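PDB 3TFZ: cyclase from Streptomyces sp. R1128, which probably cyclises and aromatises a polyketide intermediate of the R1128 pathway inside the cavity of a helix-grip fold. Local coordinates for residues V11-P16 and T106-T111; Q50-H55 and W65-D70. All blocks are in the same frame, centred on the assembly; numbering follows the deposited sequence.

Contact 1: V11-P16 and T106-T111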
loop_
_atom_site.group_PDB
_atom_site.type_symbol
_atom_site.label_atom_id
_atom_site.label_comp_id
_atom_site.label_asym_id
_atom_site.label_seq_id
_atom_site.Cartn_x
_atom_site.Cartn_y
_atom_site.Cartn_z
ATOM N N VAL A 11 -3.017 3.452 2.073
ATOM C CA VAL A 11 -2.905 4.863 2.536
ATOM C C VAL A 11 -3.324 4.860 4.023
ATOM O O VAL A 11 -4.051 3.933 4.465
ATOM C CB VAL A 11 -3.835 5.629 1.578
ATOM C CG1 VAL A 11 -5.374 5.823 1.961
ATOM C CG2 VAL A 11 -3.115 6.410 0.436
ATOM N N THR A 12 -2.783 5.819 4.804
ATOM C CA THR A 12 -3.026 6.017 6.217
ATOM C C THR A 12 -3.998 7.146 6.229
ATOM O O THR A 12 -3.674 8.202 5.702
ATOM C CB THR A 12 -1.710 6.408 6.950
ATOM O OG1 THR A 12 -0.838 5.296 6.958
ATOM C CG2 THR A 12 -1.952 6.671 8.399
ATOM N N VAL A 13 -5.191 6.957 6.809
ATOM C CA VAL A 13 -6.260 8.006 6.848
ATOM C C VAL A 13 -6.281 8.710 8.214
ATOM O O VAL A 13 -6.307 8.051 9.282
ATOM C CB VAL A 13 -7.624 7.429 6.524
ATOM C CG1 VAL A 13 -8.780 8.569 6.397
ATOM C CG2 VAL A 13 -7.545 6.629 5.166
ATOM N N ALA A 14 -6.187 10.051 8.227
ATOM C CA ALA A 14 -6.180 10.711 9.534
ATOM C C ALA A 14 -7.665 10.823 9.979
ATOM O O ALA A 14 -8.186 11.916 10.025
ATOM C CB ALA A 14 -5.491 12.115 9.455
ATOM N N ALA A 15 -8.360 9.694 10.205
ATOM C CA ALA A 15 -9.768 9.650 10.727
ATOM C C ALA A 15 -9.926 8.335 11.459
ATOM O O ALA A 15 -9.243 7.344 11.100
ATOM C CB ALA A 15 -10.823 9.718 9.572
ATOM N N PRO A 16 -10.897 8.245 12.433
ATOM C CA PRO A 16 -11.134 6.906 13.104
ATOM C C PRO A 16 -11.723 5.828 12.147
ATOM O O PRO A 16 -12.393 6.161 11.174
ATOM C CB PRO A 16 -12.154 7.253 14.237
ATOM C CG PRO A 16 -12.081 8.917 14.395
ATOM C CD PRO A 16 -11.862 9.270 12.901
ATOM N N THR A 106 -6.307 5.393 10.684
ATOM C CA THR A 106 -6.804 4.134 10.164
ATOM C C THR A 106 -5.832 3.787 9.049
ATOM O O THR A 106 -5.509 4.605 8.232
ATOM C CB THR A 106 -8.233 4.362 9.579
ATOM O OG1 THR A 106 -9.106 4.745 10.592
ATOM C CG2 THR A 106 -8.881 3.171 8.920
ATOM N N GLN A 107 -5.413 2.540 8.960
ATOM C CA GLN A 107 -4.735 2.063 7.758
ATOM C C GLN A 107 -5.827 1.572 6.756
ATOM O O GLN A 107 -6.663 0.717 7.092
ATOM C CB GLN A 107 -3.819 0.893 8.130
ATOM C CG GLN A 107 -2.774 0.458 7.055
ATOM C CD GLN A 107 -1.669 1.446 6.948
ATOM O OE1 GLN A 107 -0.962 1.748 7.909
ATOM N NE2 GLN A 107 -1.502 1.985 5.761
ATOM N N LEU A 108 -5.774 2.079 5.529
ATOM C CA LEU A 108 -6.775 1.759 4.507
ATOM C C LEU A 108 -6.108 0.926 3.355
ATOM O O LEU A 108 -5.148 1.349 2.728
ATOM C CB LEU A 108 -7.494 3.053 3.953
ATOM C CG LEU A 108 -8.598 2.734 2.917
ATOM C CD1 LEU A 108 -9.806 1.885 3.519
ATOM C CD2 LEU A 108 -9.176 4.006 2.345
ATOM N N VAL A 109 -6.657 -0.251 3.110
ATOM C CA VAL A 109 -6.203 -1.143 2.102
ATOM C C VAL A 109 -7.280 -1.529 1.047
ATOM O O VAL A 109 -8.432 -1.818 1.361
ATOM C CB VAL A 109 -5.621 -2.440 2.748
ATOM C CG1 VAL A 109 -5.028 -3.408 1.644
ATOM C CG2 VAL A 109 -4.520 -2.063 3.747
ATOM N N LEU A 110 -6.810 -1.578 -0.210
ATOM C CA LEU A 110 -7.603 -1.958 -1.374
ATOM C C LEU A 110 -6.732 -3.012 -2.170
ATOM O O LEU A 110 -5.610 -2.706 -2.517
ATOM C CB LEU A 110 -7.947 -0.742 -2.227
ATOM C CG LEU A 110 -8.717 -1.052 -3.507
ATOM C CD1 LEU A 110 -9.989 -1.814 -3.215
ATOM C CD2 LEU A 110 -9.061 0.238 -4.235
ATOM N N THR A 111 -7.308 -4.234 -2.374
ATOM C CA THR A 111 -6.723 -5.331 -3.160
ATOM C C THR A 111 -7.514 -5.508 -4.443
ATOM O O THR A 111 -8.680 -5.080 -4.586
ATOM C CB THR A 111 -6.585 -6.727 -2.428
ATOM O OG1 THR A 111 -7.845 -7.298 -2.316
ATOM C CG2 THR A 111 -6.017 -6.655 -0.988
#
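Thr106 meets the end of strand 5-13 where that edge strand of the helix-grip (Bet v 1-like) sheet runs antiparallel to strand 105-116 and turns off toward helix 17-25. Its backbone makes the hydrogen-bonded pair with Val13: N to Val13 O at 3.0 Å and, straighter at 169°, Val13 N to Thr106 O at 2.8 Å. The side chain reaches past this pair: with OG1 beside the backbone N (chi1 -64°) and anti to the carbonyl carbon, the hydroxyl donates to Ala15 O at 2.7 Å, approaching 20° out of the carbonyl plane. It thus ties down the loop after the inverse gamma turn centred on Ala14, just before Pro16, the N-cap of helix 17-25. A valine here, lacking the hydroxyl, would probably leave Ala15 O without this donor and the loop after the turn less firmly held to the sheet. Gln107 and Thr12 form the non-hydrogen-bonded pair, on the face turned to the second subunit; Gln107 OE1 and Thr12 OG1 both bond Arg97 of that subunit, and Gln107 NE2 bonds Glu8 of the same second subunit. Leu108 returns to the other face, where Val11 and Val13 also project and helix 131-164 packs. Its N gives Val11 O a bond of 2.7 Å, and Val11 N returns one to Leu108 O. Beyond the backbone, Leu108 CB is touched by two valine methyls, Val11 CG1 at 4.0 Å and Val13 CG2 at 3.8 Å.

Contact 2: Q50-H55 and W65-D70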
loop_
_atom_site.group_PDB
_atom_site.type_symbol
_atom_site.label_atom_id
_atom_site.label_comp_id
_atom_site.label_asym_id
_atom_site.label_seq_id
_atom_site.Cartn_x
_atom_site.Cartn_y
_atom_site.Cartn_z
ATOM N N GLN A 50 -24.712 -5.513 -1.034
ATOM C CA GLN A 50 -25.220 -4.597 -2.037
ATOM C C GLN A 50 -24.768 -5.101 -3.430
ATOM O O GLN A 50 -23.600 -5.446 -3.623
ATOM C CB GLN A 50 -24.551 -3.218 -1.905
ATOM C CG GLN A 50 -24.979 -2.366 -0.734
ATOM C CD GLN A 50 -23.971 -1.342 -0.367
ATOM O OE1 GLN A 50 -22.851 -1.386 -0.899
ATOM N NE2 GLN A 50 -24.336 -0.388 0.551
ATOM N N VAL A 51 -25.701 -5.143 -4.396
ATOM C CA VAL A 51 -25.315 -5.322 -5.777
ATOM C C VAL A 51 -25.523 -3.980 -6.468
ATOM O O VAL A 51 -26.603 -3.335 -6.408
ATOM C CB VAL A 51 -26.084 -6.489 -6.506
ATOM C CG1 VAL A 51 -25.567 -6.696 -7.952
ATOM C CG2 VAL A 51 -25.984 -7.782 -5.742
ATOM N N VAL A 52 -24.522 -3.599 -7.239
ATOM C CA VAL A 52 -24.431 -2.188 -7.593
ATOM C C VAL A 52 -23.932 -2.042 -9.022
ATOM O O VAL A 52 -22.917 -2.598 -9.419
ATOM C CB VAL A 52 -23.601 -1.355 -6.455
ATOM C CG1 VAL A 52 -22.272 -1.035 -6.913
ATOM C CG2 VAL A 52 -24.214 -0.093 -6.142
ATOM N N ARG A 53 -24.673 -1.269 -9.787
ATOM C CA ARG A 53 -24.265 -0.872 -11.119
ATOM C C ARG A 53 -23.477 0.481 -11.144
ATOM O O ARG A 53 -23.896 1.423 -10.562
ATOM C CB ARG A 53 -25.498 -0.834 -11.987
ATOM C CG ARG A 53 -25.285 -0.229 -13.295
ATOM C CD ARG A 53 -24.083 -0.802 -13.833
ATOM N NE ARG A 53 -24.134 -0.945 -15.294
ATOM C CZ ARG A 53 -25.087 -1.583 -15.941
ATOM N NH1 ARG A 53 -26.134 -1.997 -15.232
ATOM N NH2 ARG A 53 -25.020 -1.723 -17.284
ATOM N N LEU A 54 -22.305 0.515 -11.792
ATOM C CA LEU A 54 -21.380 1.668 -11.725
ATOM C C LEU A 54 -21.001 2.146 -13.109
ATOM O O LEU A 54 -20.611 1.380 -13.932
ATOM C CB LEU A 54 -20.124 1.299 -10.918
ATOM C CG LEU A 54 -20.310 1.057 -9.397
ATOM C CD1 LEU A 54 -19.420 -0.001 -8.787
ATOM C CD2 LEU A 54 -20.118 2.360 -8.648
ATOM N N HIS A 55 -21.072 3.435 -13.339
ATOM C CA HIS A 55 -20.504 4.138 -14.551
ATOM C C HIS A 55 -19.273 4.918 -14.083
ATOM O O HIS A 55 -19.385 5.775 -13.233
ATOM C CB HIS A 55 -21.556 5.079 -15.280
ATOM C CG HIS A 55 -22.789 4.349 -15.719
ATOM N ND1 HIS A 55 -23.669 3.762 -14.815
ATOM C CD2 HIS A 55 -23.214 3.986 -16.957
ATOM C CE1 HIS A 55 -24.598 3.104 -15.498
ATOM N NE2 HIS A 55 -24.361 3.244 -16.794
ATOM N N TRP A 65 -19.791 -1.396 -15.125
ATOM C CA TRP A 65 -19.739 -2.706 -14.526
ATOM C C TRP A 65 -20.700 -2.811 -13.360
ATOM O O TRP A 65 -21.276 -1.819 -12.872
ATOM C CB TRP A 65 -18.284 -3.125 -14.111
ATOM C CG TRP A 65 -17.651 -2.258 -13.116
ATOM C CD1 TRP A 65 -17.956 -2.176 -11.769
ATOM C CD2 TRP A 65 -16.629 -1.253 -13.362
ATOM N NE1 TRP A 65 -17.180 -1.188 -11.161
ATOM C CE2 TRP A 65 -16.367 -0.604 -12.098
ATOM C CE3 TRP A 65 -15.913 -0.842 -14.513
ATOM C CZ2 TRP A 65 -15.364 0.359 -11.939
ATOM C CZ3 TRP A 65 -14.945 0.170 -14.364
ATOM C CH2 TRP A 65 -14.670 0.751 -13.087
ATOM N N THR A 66 -20.853 -4.053 -12.916
ATOM C CA THR A 66 -21.732 -4.458 -11.835
ATOM C C THR A 66 -20.918 -5.227 -10.788
ATOM O O THR A 66 -20.335 -6.193 -11.139
ATOM C CB THR A 66 -22.820 -5.388 -12.407
ATOM O OG1 THR A 66 -23.781 -4.583 -13.053
ATOM C CG2 THR A 66 -23.535 -6.148 -11.318
ATOM N N SER A 67 -20.926 -4.804 -9.521
ATOM C CA SER A 67 -20.335 -5.641 -8.482
ATOM C C SER A 67 -21.223 -6.009 -7.380
ATOM O O SER A 67 -22.135 -5.229 -6.972
ATOM C CB SER A 67 -19.107 -5.001 -7.816
ATOM O OG SER A 67 -19.493 -3.717 -7.549
ATOM N N ARG A 68 -20.925 -7.214 -6.872
ATOM C CA ARG A 68 -21.502 -7.695 -5.623
ATOM C C ARG A 68 -20.540 -7.335 -4.522
ATOM O O ARG A 68 -19.376 -7.765 -4.540
ATOM C CB ARG A 68 -21.813 -9.158 -5.643
ATOM C CG ARG A 68 -22.471 -9.603 -4.298
ATOM C CD ARG A 68 -22.667 -11.151 -4.185
ATOM N NE ARG A 68 -23.972 -11.433 -4.796
ATOM C CZ ARG A 68 -25.117 -11.432 -4.099
ATOM N NH1 ARG A 68 -25.078 -11.246 -2.759
ATOM N NH2 ARG A 68 -26.289 -11.659 -4.718
ATOM N N ARG A 69 -21.003 -6.450 -3.622
ATOM C CA ARG A 69 -20.239 -6.058 -2.374
ATOM C C ARG A 69 -20.779 -6.769 -1.163
ATOM O O ARG A 69 -21.987 -6.649 -0.876
ATOM C CB ARG A 69 -20.279 -4.547 -2.114
ATOM C CG ARG A 69 -19.661 -3.733 -3.338
ATOM C CD ARG A 69 -20.276 -2.327 -3.475
ATOM N NE ARG A 69 -20.583 -1.554 -2.201
ATOM C CZ ARG A 69 -19.710 -0.784 -1.541
ATOM N NH1 ARG A 69 -18.454 -0.653 -1.989
ATOM N NH2 ARG A 69 -20.100 -0.137 -0.435
ATOM N N ASP A 70 -19.919 -7.527 -0.483
ATOM C CA ASP A 70 -20.308 -8.207 0.729
ATOM C C ASP A 70 -19.735 -7.389 1.833
ATOM O O ASP A 70 -18.532 -7.308 1.936
ATOM C CB ASP A 70 -19.785 -9.642 0.742
ATOM C CG ASP A 70 -20.566 -10.568 -0.313
ATOM O OD1 ASP A 70 -21.855 -10.530 -0.331
ATOM O OD2 ASP A 70 -19.921 -11.315 -1.147
#
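Arg69 and Gln50 form one hydrogen-bonded pair of the antiparallel hairpin made by strands 49-58 and 61-72 in the Bet v 1-like sheet. Along Arg69, CB lies 3.8 Å from Gln50 O, the acceptor of Arg69 N. CD then lies 3.8 Å from Gln50 OE1 and also passes Val52 CG1, and a bend at chi3 (38°) turns the guanidinium alongside the Gln50 amide, the two planes only 16° apart. NE donates to Gln50 OE1 at 2.6 Å, with OE1 almost exactly in the guanidinium plane; NH2 adds a weak bond to the same oxygen. At the tip, NH1 reaches Tyr30 OH and NH2 also bonds Leu24 O, while Gln50 NE2 bonds Ala25 O, so the buried pair links the hairpin to the C-terminal end of helix 17-25 and to helix 30-33. On the same face, further along, Val52 pairs with Ser67 and Leu54 with Trp65, each through two backbone bonds. Ser67 OG and Trp65 NE1 hydrogen-bond the sulfonate oxygens of a bound 3-cyclohexyl-1-propylsulfonic acid, probably a crystallisation additive; its position is consistent with the face bearing Val52, Leu54, Trp65 and Ser67 lining the interior pocket. Beside that indole nitrogen sits a methyl group: Leu54 CD1 lies 3.5 Å from Trp65 NE1, oblique to the ring.

How the contacts relate
Both contacts are antiparallel pairings in one seven-stranded sheet, on opposite sides of the chain's centre: their own centres are 22 Å apart and their nearest atoms about 9 Å, so they do not touch. Contact 2 is a local hairpin, nested along the chain inside the long loop that contact 1 closes by bringing strand 5-13 against strand 105-116. Strands 77-82 and 89-100 lie between the two pairings. Helix 17-25 relates them, receiving Val13, Thr106 and Leu108 of contact 1 and presenting backbone oxygens to contact 2. Their surroundings differ: Thr12 and Gln107 of contact 1 meet the second subunit, whereas in contact 2 the Ser67 side chain comes within about 3 Å of the bound sulfonic acid.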